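1-Cys peroxiredoxin (Vibrio vulnificus MO6-24/O, PDB 5K2I) probably reduces hydrogen peroxide and other peroxides as a 1-Cys peroxiredoxin of the thioredoxin superfamily, and is implicated in scavenging nitric oxide. Local coordinates at residues 32-43 and 67-77; 102-111 and 120-128. All coordinates share one frame; numbering follows the deposited sequence.

Interaction 1 of 2, residues 32-43 and 67-77; sequences GKKVVLFAVPGA and GVDLIASVSVN
N77 OD1 takes the backbone N-H of A43 from above its amide plane, the donor standing 40° out of it, well off either lone pair. The bond is nonetheless short, with A43 N 2.8 Å from N77 OD1. The same oxygen accepts a second hydrogen bond, from S75 OG at 2.7 Å from N77 OD1. Asparagine thus ties the loop after strand 34-40 to the end of strand 70-75, and a small serine fits beside G42, whose CA packs on its hydroxyl.

Between these ends the strands run parallel, joined by backbone bonds from V36 and F38 to L70, A72 and V74. V35, L37, A39, L70, A72 and V74 share one face of the sheet; L37 CD1 fits between A72 CB and V74 CG1, lying 3.8 Å from each. On the other face F38 has CG wedged between its backbone N and carbonyl carbon (chi1 64°), which swings the ring across to its neighbour. There S73 CA makes a CH-pi contact over the ring, 4.2 Å from the F38 ring centroid, while I71 CG2 lies at the ring edge. Water 1 donates to F38 O and V74 O and also binds S73 OG, giving this buried hydroxyl a partner.

At the opening end D69 grips K34 twice. Its OD2 accepts from K34 N at 2.9 Å through the anti lone pair, and D69 N donates to K34 O. The K34 amine turns away to a salt bridge with D130, and G67, with positive phi, closes the preceding helix in a Schellman motif. Y56, A60 and L63 of helix 53-65 cover V36, F38 and I71, completing the beta-alpha-beta crossover of a thioredoxin fold.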
# COMPACT_ATOMS: atom_id res chain seq x y z
N GLY A 32 -4.89 22.15 25.46
CA GLY A 32 -6.29 22.45 25.72
C GLY A 32 -7.24 22.03 24.62
O GLY A 32 -8.40 22.45 24.61
N LYS A 33 -6.77 21.20 23.71
CA LYS A 33 -7.57 20.79 22.56
C LYS A 33 -7.60 19.28 22.40
O LYS A 33 -6.67 18.58 22.82
CB LYS A 33 -7.02 21.39 21.26
CG LYS A 33 -7.08 22.91 21.16
CD LYS A 33 -6.33 23.38 19.93
CE LYS A 33 -6.02 24.86 19.99
NZ LYS A 33 -7.16 25.68 19.52
N LYS A 34 -8.68 18.79 21.80
CA LYS A 34 -8.73 17.45 21.25
C LYS A 34 -8.34 17.57 19.78
O LYS A 34 -8.99 18.26 18.98
CB LYS A 34 -10.10 16.82 21.39
CG LYS A 34 -10.11 15.37 20.93
CD LYS A 34 -11.50 14.75 20.95
CE LYS A 34 -12.06 14.61 22.36
NZ LYS A 34 -11.27 13.66 23.19
N VAL A 35 -7.25 16.91 19.42
CA VAL A 35 -6.64 17.05 18.11
C VAL A 35 -6.57 15.72 17.40
O VAL A 35 -6.24 14.71 18.01
CB VAL A 35 -5.20 17.62 18.23
CG1 VAL A 35 -4.50 17.68 16.88
CG2 VAL A 35 -5.24 18.99 18.87
N VAL A 36 -6.94 15.71 16.13
CA VAL A 36 -6.69 14.55 15.29
C VAL A 36 -5.49 14.87 14.41
O VAL A 36 -5.49 15.88 13.72
CB VAL A 36 -7.91 14.18 14.44
CG1 VAL A 36 -7.52 13.16 13.36
CG2 VAL A 36 -9.01 13.64 15.34
N LEU A 37 -4.44 14.05 14.50
CA LEU A 37 -3.23 14.22 13.70
C LEU A 37 -3.02 12.99 12.86
O LEU A 37 -3.06 11.87 13.39
CB LEU A 37 -2.03 14.45 14.61
CG LEU A 37 -0.64 14.59 13.98
CD1 LEU A 37 -0.56 15.88 13.20
CD2 LEU A 37 0.44 14.54 15.06
N PHE A 38 -2.79 13.16 11.57
CA PHE A 38 -2.48 11.99 10.73
C PHE A 38 -1.27 12.28 9.87
O PHE A 38 -1.01 13.42 9.48
CB PHE A 38 -3.70 11.58 9.86
CG PHE A 38 -4.11 12.60 8.84
CD1 PHE A 38 -4.96 13.63 9.20
CD2 PHE A 38 -3.62 12.54 7.55
CE1 PHE A 38 -5.33 14.59 8.27
CE2 PHE A 38 -3.99 13.49 6.62
CZ PHE A 38 -4.84 14.52 6.98
N ALA A 39 -0.50 11.22 9.62
CA ALA A 39 0.75 11.33 8.88
C ALA A 39 0.73 10.50 7.61
O ALA A 39 0.05 9.47 7.53
CB ALA A 39 1.91 10.89 9.75
N VAL A 40 1.52 10.96 6.64
CA VAL A 40 1.73 10.27 5.37
C VAL A 40 3.22 10.24 5.08
O VAL A 40 3.99 10.98 5.69
CB VAL A 40 0.98 10.98 4.21
CG1 VAL A 40 -0.52 10.90 4.42
CG2 VAL A 40 1.47 12.43 4.04
N PRO A 41 3.64 9.37 4.15
CA PRO A 41 5.06 9.32 3.80
C PRO A 41 5.50 10.52 2.99
O PRO A 41 6.70 10.81 2.91
CB PRO A 41 5.20 8.05 2.97
CG PRO A 41 3.98 7.23 3.31
CD PRO A 41 2.90 8.25 3.53
N GLY A 42 4.55 11.23 2.39
CA GLY A 42 4.91 12.42 1.65
C GLY A 42 3.69 13.14 1.10
O GLY A 42 2.72 12.51 0.69
N ALA A 43 3.75 14.46 1.11
CA ALA A 43 2.78 15.25 0.38
C ALA A 43 2.77 14.80 -1.08
O ALA A 43 3.81 14.46 -1.63
CB ALA A 43 3.10 16.74 0.47
N GLY A 67 -16.36 16.48 18.92
CA GLY A 67 -15.53 17.19 19.88
C GLY A 67 -14.10 17.48 19.46
O GLY A 67 -13.33 17.99 20.27
N VAL A 68 -13.75 17.17 18.22
CA VAL A 68 -12.40 17.47 17.75
C VAL A 68 -12.26 18.96 17.48
O VAL A 68 -13.09 19.55 16.78
CB VAL A 68 -12.06 16.64 16.48
CG1 VAL A 68 -10.72 17.07 15.88
CG2 VAL A 68 -12.05 15.15 16.82
N ASP A 69 -11.22 19.59 18.04
CA ASP A 69 -11.02 21.02 17.88
C ASP A 69 -10.18 21.36 16.67
O ASP A 69 -10.29 22.43 16.09
CB ASP A 69 -10.34 21.60 19.11
CG ASP A 69 -11.17 21.45 20.36
OD1 ASP A 69 -12.27 22.04 20.41
OD2 ASP A 69 -10.74 20.74 21.30
N LEU A 70 -9.31 20.43 16.30
CA LEU A 70 -8.29 20.69 15.30
C LEU A 70 -7.94 19.39 14.61
O LEU A 70 -7.73 18.38 15.28
CB LEU A 70 -7.06 21.29 15.96
CG LEU A 70 -5.88 21.65 15.08
CD1 LEU A 70 -6.29 22.76 14.12
CD2 LEU A 70 -4.71 22.09 15.96
N ILE A 71 -7.91 19.41 13.28
CA ILE A 71 -7.44 18.29 12.48
C ILE A 71 -6.19 18.73 11.76
O ILE A 71 -6.20 19.77 11.11
CB ILE A 71 -8.47 17.84 11.43
CG1 ILE A 71 -9.82 17.55 12.09
CG2 ILE A 71 -7.96 16.63 10.64
CD1 ILE A 71 -10.95 17.35 11.10
N ALA A 72 -5.11 17.96 11.87
CA ALA A 72 -3.83 18.36 11.31
C ALA A 72 -3.19 17.22 10.53
O ALA A 72 -3.30 16.05 10.90
CB ALA A 72 -2.88 18.84 12.41
N SER A 73 -2.55 17.60 9.44
CA SER A 73 -1.81 16.72 8.56
C SER A 73 -0.32 16.98 8.75
O SER A 73 0.11 18.13 8.66
CB SER A 73 -2.23 16.98 7.11
OG SER A 73 -1.39 16.32 6.19
N VAL A 74 0.46 15.93 9.03
CA VAL A 74 1.90 16.07 9.12
C VAL A 74 2.61 15.13 8.14
O VAL A 74 2.11 14.05 7.79
CB VAL A 74 2.40 15.82 10.58
CG1 VAL A 74 2.14 14.38 11.03
CG2 VAL A 74 3.88 16.19 10.74
N SER A 75 3.78 15.56 7.68
CA SER A 75 4.62 14.77 6.79
C SER A 75 6.06 15.24 6.92
O SER A 75 6.31 16.39 7.33
CB SER A 75 4.14 14.88 5.34
OG SER A 75 4.85 13.96 4.52
N VAL A 76 7.00 14.37 6.58
CA VAL A 76 8.39 14.76 6.42
C VAL A 76 8.49 15.40 5.04
O VAL A 76 8.80 14.75 4.03
CB VAL A 76 9.36 13.57 6.58
CG1 VAL A 76 10.79 14.07 6.47
CG2 VAL A 76 9.14 12.90 7.93
N ASN A 77 8.15 16.68 5.03
CA ASN A 77 8.21 17.59 3.89
C ASN A 77 8.46 18.96 4.47
O ASN A 77 8.22 19.18 5.66
CB ASN A 77 6.90 17.64 3.09
CG ASN A 77 6.68 16.41 2.22
OD1 ASN A 77 5.91 15.51 2.58
ND2 ASN A 77 7.33 16.37 1.07
O HOH W 1 -0.64 13.90 6.65
O HOH W 2 6.63 11.67 5.64

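Interaction 2 of 2, residues 102-111 and 120-128; sequences ASFTKALGLE and LRSQRYAMI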
# COMPACT_ATOMS: atom_id res chain seq x y z
N ALA A 102 12.55 15.51 9.73
CA ALA A 102 12.07 14.25 10.33
C ALA A 102 12.31 14.17 11.84
O ALA A 102 12.19 13.09 12.40
CB ALA A 102 12.71 13.03 9.63
N SER A 103 12.62 15.29 12.48
CA SER A 103 12.93 15.24 13.91
C SER A 103 11.73 14.85 14.77
O SER A 103 11.88 14.09 15.71
CB SER A 103 13.50 16.58 14.38
OG SER A 103 12.60 17.64 14.14
N PHE A 104 10.54 15.34 14.44
CA PHE A 104 9.34 14.99 15.20
C PHE A 104 9.02 13.50 14.99
O PHE A 104 8.74 12.76 15.94
CB PHE A 104 8.16 15.89 14.77
CG PHE A 104 6.82 15.51 15.35
CD1 PHE A 104 6.47 15.86 16.65
CD2 PHE A 104 5.88 14.85 14.57
CE1 PHE A 104 5.21 15.52 17.16
CE2 PHE A 104 4.63 14.53 15.07
CZ PHE A 104 4.29 14.85 16.36
N THR A 105 9.11 13.07 13.74
CA THR A 105 8.80 11.69 13.36
C THR A 105 9.75 10.71 14.03
O THR A 105 9.31 9.67 14.54
CB THR A 105 8.86 11.55 11.83
OG1 THR A 105 7.91 12.45 11.24
CG2 THR A 105 8.56 10.15 11.38
N LYS A 106 11.03 11.06 14.08
CA LYS A 106 12.00 10.20 14.75
C LYS A 106 11.76 10.18 16.26
O LYS A 106 11.92 9.14 16.88
CB LYS A 106 13.42 10.65 14.45
CG LYS A 106 13.84 10.36 13.02
CD LYS A 106 15.32 10.65 12.82
CE LYS A 106 15.58 12.13 12.82
NZ LYS A 106 17.03 12.42 12.56
N ALA A 107 11.36 11.31 16.83
CA ALA A 107 11.06 11.37 18.27
C ALA A 107 9.87 10.47 18.64
O ALA A 107 9.77 10.01 19.77
CB ALA A 107 10.78 12.80 18.68
N LEU A 108 8.98 10.23 17.69
CA LEU A 108 7.85 9.34 17.89
C LEU A 108 8.22 7.88 17.68
O LEU A 108 7.45 6.98 18.03
CB LEU A 108 6.72 9.68 16.92
CG LEU A 108 6.01 11.01 17.05
CD1 LEU A 108 5.05 11.18 15.90
CD2 LEU A 108 5.25 11.07 18.35
N GLY A 109 9.35 7.65 17.03
CA GLY A 109 9.74 6.30 16.64
C GLY A 109 8.94 5.77 15.47
O GLY A 109 8.78 4.56 15.32
N LEU A 110 8.45 6.68 14.63
CA LEU A 110 7.57 6.27 13.53
C LEU A 110 8.15 6.62 12.16
O LEU A 110 7.43 6.74 11.17
CB LEU A 110 6.18 6.90 13.72
CG LEU A 110 5.38 6.22 14.84
CD1 LEU A 110 4.14 7.02 15.21
CD2 LEU A 110 4.99 4.82 14.40
N GLU A 111 9.47 6.75 12.07
CA GLU A 111 10.13 6.96 10.80
C GLU A 111 10.21 5.67 9.99
O GLU A 111 10.03 4.56 10.53
CB GLU A 111 11.54 7.53 11.01
CG GLU A 111 12.59 6.52 11.52
CD GLU A 111 12.64 6.37 13.04
OE1 GLU A 111 11.66 6.70 13.75
OE2 GLU A 111 13.69 5.92 13.54
N LEU A 120 14.51 9.43 4.43
CA LEU A 120 13.75 9.09 5.63
C LEU A 120 12.42 9.85 5.64
O LEU A 120 12.40 11.07 5.50
CB LEU A 120 14.55 9.42 6.88
CG LEU A 120 14.13 8.71 8.16
CD1 LEU A 120 14.48 7.22 8.10
CD2 LEU A 120 14.79 9.37 9.37
N ARG A 121 11.32 9.11 5.77
CA ARG A 121 9.98 9.70 5.80
C ARG A 121 9.20 9.16 7.00
O ARG A 121 9.74 8.39 7.80
CB ARG A 121 9.23 9.39 4.50
CG ARG A 121 9.92 9.91 3.25
CD ARG A 121 9.95 11.44 3.24
NE ARG A 121 10.45 11.98 1.97
CZ ARG A 121 9.68 12.42 0.97
NH1 ARG A 121 8.36 12.37 1.08
NH2 ARG A 121 10.25 12.93 -0.13
N SER A 122 7.93 9.53 7.11
CA SER A 122 7.07 9.02 8.17
C SER A 122 6.30 7.80 7.71
O SER A 122 5.89 7.70 6.55
CB SER A 122 6.07 10.09 8.61
OG SER A 122 5.29 9.63 9.70
N GLN A 123 6.07 6.87 8.64
CA GLN A 123 5.03 5.85 8.46
C GLN A 123 3.67 6.53 8.44
O GLN A 123 3.52 7.65 8.95
CB GLN A 123 5.10 4.82 9.58
CG GLN A 123 6.39 4.00 9.58
CD GLN A 123 6.52 3.13 10.82
OE1 GLN A 123 7.55 3.15 11.50
NE2 GLN A 123 5.48 2.36 11.11
N ARG A 124 2.68 5.82 7.91
CA ARG A 124 1.28 6.26 8.01
C ARG A 124 0.73 5.93 9.39
O ARG A 124 0.82 4.80 9.84
CB ARG A 124 0.43 5.57 6.95
CG ARG A 124 0.80 5.95 5.54
CD ARG A 124 -0.13 5.31 4.51
NE ARG A 124 0.31 5.61 3.15
CZ ARG A 124 1.20 4.88 2.49
NH1 ARG A 124 1.75 3.82 3.07
NH2 ARG A 124 1.57 5.22 1.26
N TYR A 125 0.16 6.94 10.06
CA TYR A 125 -0.49 6.72 11.33
C TYR A 125 -1.52 7.82 11.56
O TYR A 125 -1.51 8.86 10.89
CB TYR A 125 0.53 6.68 12.49
CG TYR A 125 1.25 8.00 12.73
CD1 TYR A 125 0.64 9.05 13.42
CD2 TYR A 125 2.54 8.21 12.25
CE1 TYR A 125 1.28 10.26 13.62
CE2 TYR A 125 3.20 9.42 12.45
CZ TYR A 125 2.56 10.44 13.13
OH TYR A 125 3.21 11.64 13.31
N ALA A 126 -2.39 7.61 12.54
CA ALA A 126 -3.30 8.65 12.97
C ALA A 126 -3.44 8.59 14.48
O ALA A 126 -3.40 7.50 15.08
CB ALA A 126 -4.66 8.51 12.29
N MET A 127 -3.59 9.76 15.07
CA MET A 127 -3.69 9.93 16.51
C MET A 127 -4.88 10.78 16.91
O MET A 127 -5.27 11.71 16.18
CB MET A 127 -2.46 10.66 17.06
CG MET A 127 -1.17 9.97 17.02
SD MET A 127 0.02 11.20 17.62
CE MET A 127 1.47 10.17 17.66
N ILE A 128 -5.42 10.48 18.08
CA ILE A 128 -6.22 11.45 18.83
C ILE A 128 -5.36 11.91 20.00
O ILE A 128 -4.84 11.09 20.76
CB ILE A 128 -7.53 10.85 19.34
CG1 ILE A 128 -8.39 10.35 18.18
CG2 ILE A 128 -8.31 11.88 20.19
CD1 ILE A 128 -9.57 9.47 18.60
O HOH W 3 5.19 11.87 11.44
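A Schellman motif at G109 ends helix 103-108 and leads into a short antiparallel pairing, in which Q123 N donates to L110 O at the edge of the thioredoxin-fold sheet. This bond is almost straight, 172° at the hydrogen, with Q123 N 2.9 Å from L110 O. Next to it E111 and S122 form a non-hydrogen-bonded pair, and E111 CA comes 3.3 Å from R121 O. Glycine suits position 109 because its phi is positive.

L110 is the main apolar link. Its CD1 lies over one face of the Y125 ring in a CH-pi contact, 3.9 Å from the Y125 ring centroid. Y125 holds its CG between backbone N and carbonyl carbon (chi1 65°), a torsion that carries the ring in under the helix. L108 crosses the phenol at about a right angle with CD1 close to the hydroxyl, while its CD2 meets M127 CE tip to tip at 3.9 Å. Farther out, the aliphatic part of K106 crosses L120, with K106 CD 3.7 Å from L120 CD2, a role its long methylene chain serves at an exposed site.

Polar groups beneath the helix share one water, while T105 OG1 also bonds D99. Water 3 donates to T105 OG1 and to S122 OG. Its third partner is the phenol, with Y125 OH 2.7 Å from the oxygen of water 3.

Interaction 1 comes first along the chain and closes before interaction 2 opens; their centres lie about 11 Å apart. Both belong to the same mixed sheet, in which strand 34-40 pairs in parallel with strand 70-75 and antiparallel with strand 120-130. Strand 34-40 is therefore the common element: L37 O lies 2.7 Å from M127 N, and A39 N 2.9 Å from Y125 O, both probable hydrogen bonds. Interaction 1 is central and largely buried, whereas interaction 2 attaches helix 103-108 nearer the periphery. Together they join the beta-alpha-beta unit to the following part of one Redoxin domain.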